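Local coordinates for putative peptidyl-arginine deiminase family protein (Campylobacter jejuni subsp. jejuni serotype O:2, PDB 6B10), which probably hydrolyses agmatine to N-carbamoylputrescine and ammonia, acting as an agmatine deiminase in polyamine biosynthesis, at residues A[279-284]-A[305-310]; A[270-275]-A[320-325]; A[22-27]-A[42-47]; A[220-225]-A[250-255]; A[52-57]-A[274-279]. All coordinates share one frame; numbering follows the deposited sequence. Where two conformers were deposited one is given.

Contact 1: residues A[279-284]-A[305-310]; sequences ALIVPF and KIIGVD
Leu-280 N donates to Lys-305 O at 2.9 Å and opens a ladder between two parallel strands. Ile-307 N then donates a hydrogen bond to Leu-280 O, 3.0 Å away. Val-282 N uses Ile-307 O, Val-309 N uses Val-282 O, and Phe-284 N closes the series on Val-309 O at 2.9 Å. The N-H of Ile-281 points to the other neighbour and is bonded to Val-274. Lys-305 N probably bonds Asn-278 O, and Phe-284 has a further backbone bond with Ala-311. Pro-283 has no N-H to place. Alpha carbons support the ladder: Ile-306 CA lies 3.3 Å from Leu-280 O. Gly-308 CA sits over the centre of the Phe-284 ring, 3.5 Å from its centroid, a CH-pi contact. With CG beside the backbone N (chi1 -89°), the Phe-284 ring lies over the neighbouring strand. On the same face, Leu-280 CB runs alongside Ile-306 CG1 at 4.0 Å, and Val-282 meets Ile-306 CG2. The opposite face has Ile-281 CG2 against Val-309 CG2 at 3.6 Å. The carboxylate of Asp-310 finds its main partner outside, in a salt bridge with Arg-312. Helix 289-300 covers the face of Leu-280 and Val-282, while helix 37-52 packs on Ile-281 and Val-309. Strand 279-284, helix 289-300 and strand 305-310 make a beta-alpha-beta unit, consistent with the pentein fold of guanidino-group modifying enzymes.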
# COMPACT_ATOMS: atom_id res chain seq x y z
N ALA A 279 -12.34 4.82 7.51
CA ALA A 279 -11.81 5.91 6.71
C ALA A 279 -10.93 5.45 5.57
O ALA A 279 -10.40 4.34 5.56
CB ALA A 279 -11.05 6.88 7.60
N LEU A 280 -10.82 6.34 4.59
CA LEU A 280 -9.94 6.17 3.46
C LEU A 280 -9.08 7.43 3.37
O LEU A 280 -9.60 8.52 3.17
CB LEU A 280 -10.74 6.00 2.17
CG LEU A 280 -9.91 5.96 0.88
CD1 LEU A 280 -8.93 4.79 0.88
CD2 LEU A 280 -10.81 5.90 -0.34
N ILE A 281 -7.78 7.26 3.53
CA ILE A 281 -6.87 8.40 3.54
C ILE A 281 -6.29 8.55 2.15
O ILE A 281 -5.61 7.66 1.65
CB ILE A 281 -5.74 8.23 4.58
CG1 ILE A 281 -6.28 7.72 5.92
CG2 ILE A 281 -4.99 9.55 4.77
CD1 ILE A 281 -7.36 8.57 6.55
N VAL A 282 -6.57 9.68 1.51
CA VAL A 282 -6.17 9.89 0.11
C VAL A 282 -5.08 10.95 0.00
O VAL A 282 -5.10 11.94 0.73
CB VAL A 282 -7.39 10.27 -0.79
CG1 VAL A 282 -8.44 9.18 -0.75
CG2 VAL A 282 -8.03 11.59 -0.37
N PRO A 283 -4.11 10.74 -0.90
CA PRO A 283 -3.10 11.77 -1.09
C PRO A 283 -3.67 13.00 -1.80
O PRO A 283 -4.42 12.86 -2.77
CB PRO A 283 -2.04 11.08 -1.96
CG PRO A 283 -2.72 9.94 -2.62
CD PRO A 283 -3.91 9.58 -1.78
N PHE A 284 -3.35 14.17 -1.27
CA PHE A 284 -3.65 15.46 -1.90
C PHE A 284 -2.33 16.04 -2.39
O PHE A 284 -1.28 15.86 -1.75
CB PHE A 284 -4.32 16.40 -0.89
CG PHE A 284 -5.83 16.31 -0.84
CD1 PHE A 284 -6.53 15.23 -1.37
CD2 PHE A 284 -6.56 17.32 -0.22
CE1 PHE A 284 -7.92 15.17 -1.30
CE2 PHE A 284 -7.95 17.27 -0.15
CZ PHE A 284 -8.63 16.19 -0.68
N LYS A 305 -15.15 7.83 5.91
CA LYS A 305 -14.76 9.22 5.83
C LYS A 305 -13.54 9.27 4.93
O LYS A 305 -12.57 8.55 5.16
CB LYS A 305 -14.43 9.77 7.22
CG LYS A 305 -15.46 9.47 8.31
CD LYS A 305 -16.84 10.00 7.97
CE LYS A 305 -17.76 9.88 9.18
NZ LYS A 305 -19.19 10.13 8.83
N ILE A 306 -13.59 10.10 3.89
CA ILE A 306 -12.46 10.24 2.96
C ILE A 306 -11.70 11.50 3.37
O ILE A 306 -12.27 12.58 3.41
CB ILE A 306 -12.93 10.32 1.49
CG1 ILE A 306 -13.15 8.91 0.91
CG2 ILE A 306 -11.89 11.02 0.61
CD1 ILE A 306 -14.16 8.05 1.63
N ILE A 307 -10.41 11.35 3.70
CA ILE A 307 -9.64 12.46 4.24
C ILE A 307 -8.36 12.67 3.43
O ILE A 307 -7.55 11.77 3.31
CB ILE A 307 -9.29 12.24 5.73
CG1 ILE A 307 -10.57 12.16 6.57
CG2 ILE A 307 -8.39 13.36 6.26
CD1 ILE A 307 -10.35 11.54 7.93
N GLY A 308 -8.19 13.88 2.91
CA GLY A 308 -7.02 14.21 2.11
C GLY A 308 -5.84 14.60 2.97
O GLY A 308 -5.98 15.39 3.89
N VAL A 309 -4.67 14.05 2.67
CA VAL A 309 -3.44 14.41 3.38
C VAL A 309 -2.41 14.82 2.35
O VAL A 309 -2.14 14.09 1.40
CB VAL A 309 -2.89 13.22 4.20
CG1 VAL A 309 -1.47 13.50 4.68
CG2 VAL A 309 -3.80 12.91 5.38
N ASP A 310 -1.86 16.02 2.54
CA ASP A 310 -0.86 16.57 1.64
C ASP A 310 0.29 15.59 1.51
O ASP A 310 0.98 15.31 2.49
CB ASP A 310 -0.38 17.91 2.21
CG ASP A 310 0.60 18.63 1.30
OD1 ASP A 310 0.91 18.14 0.20
OD2 ASP A 310 1.06 19.71 1.70

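Contact 2: residues A[270-275]-A[320-325]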
# COMPACT_ATOMS: atom_id res chain seq x y z
N TYR A 270 -3.30 9.38 -7.27
CA TYR A 270 -4.35 9.30 -6.26
C TYR A 270 -4.67 7.86 -5.87
O TYR A 270 -5.40 7.63 -4.90
CB TYR A 270 -5.61 10.05 -6.72
CG TYR A 270 -5.41 11.56 -6.85
CD1 TYR A 270 -5.22 12.35 -5.73
CD2 TYR A 270 -5.44 12.19 -8.10
CE1 TYR A 270 -5.05 13.73 -5.83
CE2 TYR A 270 -5.26 13.56 -8.22
CZ TYR A 270 -5.07 14.33 -7.09
OH TYR A 270 -4.90 15.70 -7.21
N ALA A 271 -4.12 6.90 -6.61
CA ALA A 271 -4.34 5.48 -6.31
C ALA A 271 -3.59 5.02 -5.04
O ALA A 271 -3.94 3.99 -4.46
CB ALA A 271 -3.94 4.62 -7.50
N ASN A 272 -2.60 5.78 -4.61
CA ASN A 272 -1.80 5.43 -3.42
C ASN A 272 -2.48 5.85 -2.11
O ASN A 272 -1.82 6.35 -1.18
CB ASN A 272 -0.41 6.05 -3.54
CG ASN A 272 0.69 5.15 -3.03
OD1 ASN A 272 1.35 5.44 -2.04
ND2 ASN A 272 0.90 4.03 -3.72
N PHE A 273 -3.80 5.64 -2.03
CA PHE A 273 -4.55 5.86 -0.80
C PHE A 273 -4.39 4.67 0.15
O PHE A 273 -3.80 3.66 -0.21
CB PHE A 273 -6.04 6.15 -1.08
CG PHE A 273 -6.69 5.21 -2.07
CD1 PHE A 273 -6.76 3.83 -1.84
CD2 PHE A 273 -7.31 5.71 -3.21
CE1 PHE A 273 -7.39 2.99 -2.74
CE2 PHE A 273 -7.94 4.87 -4.12
CZ PHE A 273 -7.98 3.50 -3.88
N VAL A 274 -4.93 4.80 1.36
CA VAL A 274 -4.88 3.70 2.31
C VAL A 274 -6.18 3.60 3.10
O VAL A 274 -6.65 4.58 3.65
CB VAL A 274 -3.65 3.79 3.26
CG1 VAL A 274 -3.57 5.14 3.94
CG2 VAL A 274 -3.68 2.67 4.29
N PHE A 275 -6.75 2.40 3.13
CA PHE A 275 -7.92 2.14 3.95
C PHE A 275 -7.49 1.92 5.40
O PHE A 275 -6.47 1.26 5.65
CB PHE A 275 -8.68 0.91 3.48
CG PHE A 275 -9.59 1.15 2.31
CD1 PHE A 275 -10.84 1.73 2.49
CD2 PHE A 275 -9.22 0.74 1.03
CE1 PHE A 275 -11.69 1.92 1.42
CE2 PHE A 275 -10.08 0.93 -0.05
CZ PHE A 275 -11.31 1.52 0.15
N SER A 320 4.15 7.49 -2.07
CA SER A 320 3.10 8.31 -1.49
C SER A 320 2.54 7.57 -0.27
O SER A 320 3.21 6.70 0.26
CB SER A 320 2.04 8.64 -2.55
OG SER A 320 1.09 9.56 -2.06
N LEU A 321 1.33 7.92 0.17
CA LEU A 321 0.80 7.46 1.46
C LEU A 321 0.81 5.94 1.62
O LEU A 321 1.30 5.44 2.63
CB LEU A 321 -0.61 8.00 1.72
CG LEU A 321 -0.82 9.52 1.72
CD1 LEU A 321 -2.28 9.85 1.97
CD2 LEU A 321 0.06 10.22 2.76
N HIS A 322 0.28 5.22 0.62
CA HIS A 322 0.16 3.75 0.70
C HIS A 322 1.53 3.08 0.81
O HIS A 322 1.69 2.12 1.56
CB HIS A 322 -0.59 3.20 -0.52
CG HIS A 322 -1.05 1.78 -0.36
ND1 HIS A 322 -0.55 0.75 -1.13
CD2 HIS A 322 -1.98 1.22 0.45
CE1 HIS A 322 -1.14 -0.38 -0.79
NE2 HIS A 322 -2.02 -0.12 0.17
N CYS A 323 2.51 3.59 0.06
CA CYS A 323 3.88 3.06 0.08
C CYS A 323 4.55 3.19 1.45
O CYS A 323 5.41 2.39 1.80
CB CYS A 323 4.76 3.78 -0.96
SG CYS A 323 4.22 3.61 -2.67
N SER A 324 4.16 4.20 2.21
CA SER A 324 4.79 4.48 3.51
C SER A 324 4.17 3.75 4.70
O SER A 324 4.54 4.02 5.84
CB SER A 324 4.70 5.97 3.79
OG SER A 324 3.42 6.28 4.31
N CYS A 325 3.22 2.84 4.47
CA CYS A 325 2.57 2.18 5.59
C CYS A 325 2.20 0.74 5.29
O CYS A 325 2.23 0.30 4.14
CB CYS A 325 1.34 2.98 6.03
SG CYS A 325 0.01 3.11 4.80
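Asn-272 lays its amide across the His-322 side chain, with CG 3.4 Å from His-322 CB. The amide and imidazole planes are nearly perpendicular, 89° apart. Asn-272 OD1 accepts from Cys-323 N at 3.0 Å, in a fairly straight bond of 158° at the hydrogen. The backbone of the same asparagine helps too: Asn-272 O takes His-322 N at 3.0 Å, with the donor above the carbonyl plane. Asn-272 ND2 is bonded to Asp-209 O, so both ends of the amide are fixed. Residues 321-323, in the loop between strands 305-310 and 326-329, have helical backbone angles but lack the regular helix bonds. In this protein, probably a pentein-fold enzyme, Asn-272 thus ties that loop to the approach to strand 274-276. His-322 CG stands anti to its own N (chi1 -166°), which carries the ring to Phe-273 O, 3.1 Å from His-322 CD2. Val-274 CB lies at the ring edge. Both ring nitrogens are bonded to acids, ND1 to Asp-209 and NE2 to Glu-15, and this fixes the ring rotation. Beyond the histidine, Val-274 CG2 packs on Cys-325 SG at 3.8 Å. Ser-324 OG donates back to Leu-321 O at 2.8 Å and braces this bend.

Contact 3: residues A[22-27]-A[42-47]; sequences LMLSLP and QSYKEF
Pro-27 covers one face of the Tyr-44 ring. Its CD lies 3.6 Å from the ring centroid, offset toward the rim, in a CH-pi contact. The neighbouring Pro-27 CG comes still closer to a single ring atom, 3.4 Å from Tyr-44 CE1. Tyr-44 holds an unusual first torsion of -95°, well off the staggered value, and this turns its ring against the proline. Leu-26 touches with one branch: its CD2 lies 3.9 Å from Tyr-44 CD2, the two side chains crossing at a slant. Here strand 19-25 packs against helix 37-52, the first two elements of a beta-alpha-beta unit that strand 56-61 completes. The strand and helix segments run almost antiparallel, at 172°, as expected when a helix returns over its sheet. Leu-24 serves both aromatic rings with one methyl group. Its CD2 is 3.7 Å from Phe-47 CE2 and 3.9 Å from Tyr-44 CE2. Phe-47 has CG anti to the backbone N (chi1 -175°), which sends the ring toward the strand. Leu-22 CD2 then meets the far end of that ring, 4.2 Å from Phe-47 CZ. No hydrogen bond crosses between the two segments, which meet mainly through carbon atoms. Phe-314, from a loop, packs its ring against that of Tyr-44. Leu-24 also packs on Val-57 and Leu-59 of strand 56-61.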
# COMPACT_ATOMS: atom_id res chain seq x y z
N LEU A 22 -1.99 0.56 11.90
CA LEU A 22 -1.24 0.99 10.73
C LEU A 22 0.22 1.18 11.16
O LEU A 22 0.51 1.84 12.16
CB LEU A 22 -1.79 2.29 10.13
CG LEU A 22 -1.30 2.61 8.71
CD1 LEU A 22 -1.90 1.66 7.69
CD2 LEU A 22 -1.63 4.04 8.31
N MET A 23 1.12 0.59 10.40
CA MET A 23 2.52 0.58 10.76
C MET A 23 3.33 1.42 9.78
O MET A 23 3.14 1.33 8.57
CB MET A 23 3.02 -0.85 10.78
CG MET A 23 2.18 -1.75 11.67
SD MET A 23 2.79 -3.44 11.79
CE MET A 23 2.79 -3.94 10.08
N LEU A 24 4.23 2.24 10.31
CA LEU A 24 5.09 3.10 9.51
C LEU A 24 6.53 3.06 10.02
O LEU A 24 6.79 2.82 11.21
CB LEU A 24 4.59 4.54 9.54
CG LEU A 24 3.11 4.76 9.17
CD1 LEU A 24 2.24 4.84 10.41
CD2 LEU A 24 2.93 6.03 8.34
N SER A 25 7.47 3.30 9.12
CA SER A 25 8.88 3.41 9.46
C SER A 25 9.31 4.86 9.30
O SER A 25 9.44 5.36 8.18
CB SER A 25 9.71 2.50 8.56
OG SER A 25 11.09 2.62 8.86
N LEU A 26 9.54 5.54 10.42
CA LEU A 26 9.90 6.96 10.41
C LEU A 26 11.14 7.28 9.59
O LEU A 26 12.10 6.50 9.57
CB LEU A 26 10.10 7.48 11.84
CG LEU A 26 8.85 7.58 12.71
CD1 LEU A 26 9.23 8.05 14.10
CD2 LEU A 26 7.81 8.52 12.11
N PRO A 27 11.13 8.43 8.89
CA PRO A 27 12.37 8.95 8.31
C PRO A 27 13.26 9.48 9.42
O PRO A 27 12.77 10.07 10.37
CB PRO A 27 11.90 10.09 7.40
CG PRO A 27 10.42 9.93 7.26
CD PRO A 27 9.97 9.26 8.52
N GLN A 42 7.04 16.55 9.25
CA GLN A 42 5.81 17.31 9.43
C GLN A 42 4.64 16.66 8.68
O GLN A 42 3.51 16.61 9.19
CB GLN A 42 6.00 18.76 8.98
CG GLN A 42 4.77 19.62 9.18
CD GLN A 42 4.18 19.47 10.57
OE1 GLN A 42 4.88 19.67 11.57
NE2 GLN A 42 2.90 19.10 10.65
N SER A 43 4.92 16.17 7.47
CA SER A 43 3.94 15.39 6.71
C SER A 43 3.50 14.14 7.48
O SER A 43 2.30 13.88 7.62
CB SER A 43 4.52 14.99 5.35
OG SER A 43 4.99 16.12 4.64
N TYR A 44 4.48 13.38 7.97
CA TYR A 44 4.22 12.20 8.81
C TYR A 44 3.34 12.53 10.00
O TYR A 44 2.38 11.82 10.27
CB TYR A 44 5.52 11.58 9.31
CG TYR A 44 6.01 10.45 8.46
CD1 TYR A 44 6.69 10.69 7.29
CD2 TYR A 44 5.78 9.13 8.83
CE1 TYR A 44 7.14 9.66 6.49
CE2 TYR A 44 6.23 8.08 8.04
CZ TYR A 44 6.91 8.35 6.88
OH TYR A 44 7.36 7.33 6.08
N LYS A 45 3.68 13.60 10.72
CA LYS A 45 2.92 14.02 11.88
C LYS A 45 1.45 14.25 11.53
O LYS A 45 0.55 13.85 12.27
CB LYS A 45 3.51 15.29 12.49
CG LYS A 45 2.84 15.73 13.79
N GLU A 46 1.22 14.89 10.39
CA GLU A 46 -0.13 15.15 9.92
C GLU A 46 -0.83 13.83 9.60
O GLU A 46 -1.96 13.60 10.02
CB GLU A 46 -0.10 16.05 8.68
CG GLU A 46 -1.44 16.69 8.35
CD GLU A 46 -1.99 17.50 9.52
OE1 GLU A 46 -1.22 18.26 10.13
OE2 GLU A 46 -3.20 17.37 9.81
N PHE A 47 -0.13 12.97 8.86
CA PHE A 47 -0.65 11.67 8.44
C PHE A 47 -0.99 10.81 9.66
O PHE A 47 -2.08 10.24 9.74
CB PHE A 47 0.38 10.99 7.52
CG PHE A 47 -0.06 9.68 6.91
CD1 PHE A 47 -1.40 9.42 6.61
CD2 PHE A 47 0.88 8.72 6.58
CE1 PHE A 47 -1.78 8.22 6.04
CE2 PHE A 47 0.51 7.52 6.00
CZ PHE A 47 -0.83 7.26 5.73

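Contact 4: residues A[220-225]-A[250-255]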
# COMPACT_ATOMS: atom_id res chain seq x y z
N ILE A 220 -13.12 -1.10 -9.02
CA ILE A 220 -11.72 -0.74 -9.16
C ILE A 220 -11.58 0.75 -9.46
O ILE A 220 -12.18 1.27 -10.42
CB ILE A 220 -11.04 -1.54 -10.28
CG1 ILE A 220 -10.98 -3.02 -9.90
CG2 ILE A 220 -9.63 -1.01 -10.53
CD1 ILE A 220 -10.52 -3.94 -11.01
N ALA A 221 -10.79 1.43 -8.63
CA ALA A 221 -10.44 2.82 -8.87
C ALA A 221 -9.09 2.82 -9.55
O ALA A 221 -8.18 2.12 -9.10
CB ALA A 221 -10.36 3.58 -7.55
N HIS A 222 -8.95 3.61 -10.62
CA HIS A 222 -7.75 3.56 -11.45
C HIS A 222 -7.37 4.92 -12.03
O HIS A 222 -8.22 5.76 -12.34
CB HIS A 222 -7.91 2.54 -12.60
CG HIS A 222 -8.92 2.94 -13.64
ND1 HIS A 222 -8.60 3.74 -14.72
CD2 HIS A 222 -10.23 2.64 -13.77
CE1 HIS A 222 -9.68 3.93 -15.45
NE2 HIS A 222 -10.68 3.28 -14.90
N CYS A 223 -6.06 5.13 -12.17
CA CYS A 223 -5.53 6.35 -12.73
C CYS A 223 -5.98 6.54 -14.16
O CYS A 223 -6.14 5.58 -14.90
CB CYS A 223 -4.01 6.35 -12.67
SG CYS A 223 -3.39 6.40 -10.99
N ILE A 224 -6.21 7.79 -14.52
CA ILE A 224 -6.52 8.16 -15.90
C ILE A 224 -5.84 9.50 -16.15
O ILE A 224 -5.46 10.20 -15.21
CB ILE A 224 -8.05 8.21 -16.16
CG1 ILE A 224 -8.39 8.08 -17.65
CG2 ILE A 224 -8.67 9.50 -15.64
CD1 ILE A 224 -7.82 6.86 -18.35
N CYS A 225 -5.65 9.84 -17.42
CA CYS A 225 -5.08 11.12 -17.80
C CYS A 225 -5.94 11.74 -18.90
O CYS A 225 -6.24 11.08 -19.90
CB CYS A 225 -3.66 10.93 -18.30
SG CYS A 225 -2.90 12.46 -18.86
N LEU A 250 -15.79 0.63 -12.62
CA LEU A 250 -14.58 1.44 -12.67
C LEU A 250 -14.85 2.85 -12.18
O LEU A 250 -15.87 3.44 -12.51
CB LEU A 250 -14.03 1.49 -14.09
CG LEU A 250 -13.65 0.14 -14.71
CD1 LEU A 250 -13.19 0.35 -16.14
CD2 LEU A 250 -12.59 -0.58 -13.90
N LEU A 251 -13.91 3.38 -11.40
CA LEU A 251 -13.95 4.74 -10.89
C LEU A 251 -12.63 5.40 -11.27
O LEU A 251 -11.57 4.84 -11.02
CB LEU A 251 -14.17 4.73 -9.37
CG LEU A 251 -14.37 6.06 -8.63
CD1 LEU A 251 -15.27 5.88 -7.40
CD2 LEU A 251 -13.04 6.68 -8.21
N GLU A 252 -12.68 6.58 -11.88
CA GLU A 252 -11.47 7.18 -12.45
C GLU A 252 -10.79 8.14 -11.49
O GLU A 252 -11.44 8.88 -10.76
CB GLU A 252 -11.80 7.88 -13.77
CG GLU A 252 -12.17 6.92 -14.88
CD GLU A 252 -12.39 7.59 -16.23
OE1 GLU A 252 -12.36 8.84 -16.30
OE2 GLU A 252 -12.59 6.86 -17.22
N LEU A 253 -9.47 8.11 -11.52
CA LEU A 253 -8.64 8.98 -10.68
C LEU A 253 -7.73 9.78 -11.59
O LEU A 253 -6.62 9.36 -11.87
CB LEU A 253 -7.80 8.13 -9.72
CG LEU A 253 -8.56 7.16 -8.81
CD1 LEU A 253 -7.58 6.24 -8.10
CD2 LEU A 253 -9.43 7.91 -7.81
N PRO A 254 -8.21 10.94 -12.09
CA PRO A 254 -7.40 11.73 -13.02
C PRO A 254 -6.15 12.28 -12.37
O PRO A 254 -6.23 12.93 -11.34
CB PRO A 254 -8.34 12.87 -13.43
CG PRO A 254 -9.34 12.97 -12.33
CD PRO A 254 -9.52 11.57 -11.85
N ILE A 255 -4.99 12.02 -12.97
CA ILE A 255 -3.73 12.47 -12.40
C ILE A 255 -3.68 14.00 -12.37
O ILE A 255 -4.30 14.65 -13.21
CB ILE A 255 -2.50 11.90 -13.14
CG1 ILE A 255 -2.41 12.40 -14.59
CG2 ILE A 255 -2.52 10.38 -13.09
CD1 ILE A 255 -1.19 11.91 -15.35
O HOH W 1 -12.85 4.16 -16.47
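The imidazole of His-222 has Leu-250 CB at its edge, 3.9 Å from NE2, and a water in the same plane. Glu-252 CG meets the ring obliquely, 3.9 Å from His-222 CE1. The two side chains run side by side, their carboxylate and ring planes 70° apart. They lie on paired parallel strands, the two strands of a beta-alpha-beta unit whose helix is 233-244. The water joins the flat groups: it lies 2.8 Å from His-222 NE2 and donates to Glu-252 OE2 at 2.8 Å. That OE2 also forms a salt bridge with Lys-240 of the connecting helix. Placing CG between the backbone N and the carbonyl carbon (chi1 69°) turns His-222 ND1 toward the carbonyl of the next residue. ND1 thereby donates to Cys-223 O at 3.1 Å, with 156° at the hydrogen, and the ring is gripped at both nitrogens. Beneath it, five backbone bonds hold the strands together, from Leu-251 N on Ile-220 O to Ile-255 N on Ile-224 O. On the other face, Ala-221 CB touches Leu-253 CD1 at 3.9 Å. Back on the face of His-222, Ile-224 CG2 packs on Pro-254 and lies 3.8 Å from Glu-252 OE1. At the end of the pair, Cys-225 SG rests 3.9 Å from Ile-255 CD1.

Contact 5: residues A[52-57]-A[274-279]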
# COMPACT_ATOMS: atom_id res chain seq x y z
N SER A 52 -4.62 8.24 13.61
CA SER A 52 -4.72 7.90 15.03
C SER A 52 -6.11 8.17 15.59
O SER A 52 -6.49 7.57 16.59
CB SER A 52 -3.67 8.65 15.85
OG SER A 52 -3.94 10.04 15.89
N GLU A 53 -6.86 9.04 14.93
CA GLU A 53 -8.25 9.30 15.30
C GLU A 53 -9.13 8.08 15.04
O GLU A 53 -10.19 7.94 15.65
CB GLU A 53 -8.81 10.49 14.50
CG GLU A 53 -10.13 11.04 15.02
CD GLU A 53 -10.93 11.76 13.96
OE1 GLU A 53 -12.17 11.62 13.96
OE2 GLU A 53 -10.31 12.45 13.12
N PHE A 54 -8.71 7.22 14.12
CA PHE A 54 -9.52 6.06 13.71
C PHE A 54 -9.01 4.69 14.16
O PHE A 54 -9.81 3.78 14.35
CB PHE A 54 -9.67 6.08 12.19
CG PHE A 54 -10.53 7.20 11.69
CD1 PHE A 54 -11.90 7.06 11.65
CD2 PHE A 54 -9.96 8.40 11.28
CE1 PHE A 54 -12.71 8.09 11.20
CE2 PHE A 54 -10.75 9.43 10.83
CZ PHE A 54 -12.13 9.28 10.78
N GLN A 55 -7.70 4.52 14.30
CA GLN A 55 -7.16 3.26 14.79
C GLN A 55 -5.75 3.47 15.32
O GLN A 55 -5.13 4.51 15.08
CB GLN A 55 -7.16 2.19 13.69
CG GLN A 55 -6.16 2.41 12.57
CD GLN A 55 -6.30 1.41 11.42
OE1 GLN A 55 -7.40 1.09 10.98
NE2 GLN A 55 -5.17 0.93 10.92
N LYS A 56 -5.23 2.47 16.02
CA LYS A 56 -3.88 2.58 16.56
C LYS A 56 -2.85 2.69 15.45
O LYS A 56 -3.05 2.17 14.35
CB LYS A 56 -3.54 1.39 17.45
CG LYS A 56 -4.28 1.38 18.77
CD LYS A 56 -3.91 0.14 19.58
CE LYS A 56 -4.65 -1.09 19.09
NZ LYS A 56 -4.08 -2.32 19.70
N VAL A 57 -1.77 3.38 15.75
CA VAL A 57 -0.66 3.54 14.84
C VAL A 57 0.60 3.06 15.55
O VAL A 57 0.81 3.36 16.73
CB VAL A 57 -0.49 5.03 14.45
CG1 VAL A 57 0.75 5.24 13.59
CG2 VAL A 57 -1.73 5.54 13.72
N VAL A 274 -4.93 4.80 1.36
CA VAL A 274 -4.88 3.70 2.31
C VAL A 274 -6.18 3.60 3.10
O VAL A 274 -6.65 4.58 3.65
CB VAL A 274 -3.65 3.79 3.26
CG1 VAL A 274 -3.57 5.14 3.94
CG2 VAL A 274 -3.68 2.67 4.29
N PHE A 275 -6.75 2.40 3.13
CA PHE A 275 -7.92 2.14 3.95
C PHE A 275 -7.49 1.92 5.40
O PHE A 275 -6.47 1.26 5.65
CB PHE A 275 -8.68 0.91 3.48
CG PHE A 275 -9.59 1.15 2.31
CD1 PHE A 275 -10.84 1.73 2.49
CD2 PHE A 275 -9.22 0.74 1.03
CE1 PHE A 275 -11.69 1.92 1.42
CE2 PHE A 275 -10.08 0.93 -0.05
CZ PHE A 275 -11.31 1.52 0.15
N ILE A 276 -8.27 2.48 6.31
CA ILE A 276 -8.14 2.23 7.74
C ILE A 276 -9.55 2.13 8.29
O ILE A 276 -10.52 2.31 7.54
CB ILE A 276 -7.37 3.35 8.46
CG1 ILE A 276 -8.03 4.71 8.21
CG2 ILE A 276 -5.91 3.36 7.98
CD1 ILE A 276 -7.54 5.81 9.13
N ASN A 277 -9.69 1.83 9.57
CA ASN A 277 -11.02 1.65 10.13
C ASN A 277 -11.89 2.89 9.95
O ASN A 277 -11.53 3.98 10.42
CB ASN A 277 -10.93 1.27 11.60
CG ASN A 277 -10.27 -0.08 11.81
OD1 ASN A 277 -10.13 -0.86 10.87
ND2 ASN A 277 -9.85 -0.36 13.04
N ASN A 278 -13.00 2.73 9.24
CA ASN A 278 -13.98 3.80 9.01
C ASN A 278 -13.49 4.97 8.17
O ASN A 278 -14.16 5.99 8.08
CB ASN A 278 -14.53 4.32 10.35
CG ASN A 278 -15.19 3.24 11.16
OD1 ASN A 278 -14.71 2.86 12.23
ND2 ASN A 278 -16.28 2.71 10.64
N ALA A 279 -12.34 4.82 7.51
CA ALA A 279 -11.81 5.91 6.71
C ALA A 279 -10.93 5.45 5.57
O ALA A 279 -10.40 4.34 5.56
CB ALA A 279 -11.05 6.88 7.60
O HOH W 2 -12.39 4.06 13.76
O HOH W 3 -10.15 1.28 15.17
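Ile-276 meets Phe-54 and Gln-55 with different atoms. Its CD1 packs on Phe-54 CB at 3.7 Å, the two side chains crossing at about a right angle. Its CB lies 3.4 Å from Gln-55 OE1. Next comes Asn-277, whose N donates to that same Gln-55 OE1 at 2.8 Å, nearly straight at 163°. The donor is tilted from the plane of the glutamine amide. Gln-55 is extended beyond CG, and this carries its amide across to the loop. Its NE2 is bonded to Gln-19 OE1, so both ends of the amide are held. Residues 276-279 form a type II turn in the beta hairpin of strands 274-276 and 279-284. Ala-279 N on Ile-276 O closes the turn, and Ile-276 N on Ala-279 O completes the hairpin pair. Asn-277 OD1 bonds Gln-19 N, while its ND2 donates to a water 2.7 Å away. That water donates a hydrogen bond to Phe-54 O and bridges the two segments. Asn-278 adds CB near Phe-54 CD1, at 4.0 Å, with ring and amide planes 43° apart. Ala-279 CB sits over the centre of the Phe-54 ring, 3.9 Å from the centroid, a CH-pi contact.

Along the chain, contact 3 comes first, then 52-57 of contact 5, then contact 4, then 270-284, which serves contacts 2, 5 and 1, then 305-310 and 320-325. The centres of these three, which share the hairpin 274-284, are 9 to 13 Å apart, with contact 2 about 5 Å from the chain centre. Contact 3 touches contact 1 through Phe-47, contact 2 through Phe-47 and strand 19-25, and contact 5 through the sheet of strands 19-25 and 56-61. Contact 4 lies about 26 Å from contact 3 between centres, but Tyr-270 and Ala-271 of contact 2 touch it. Contacts 1, 3 and 4 each belong to a separate beta-alpha-beta unit, consistent with the repeating pentein architecture.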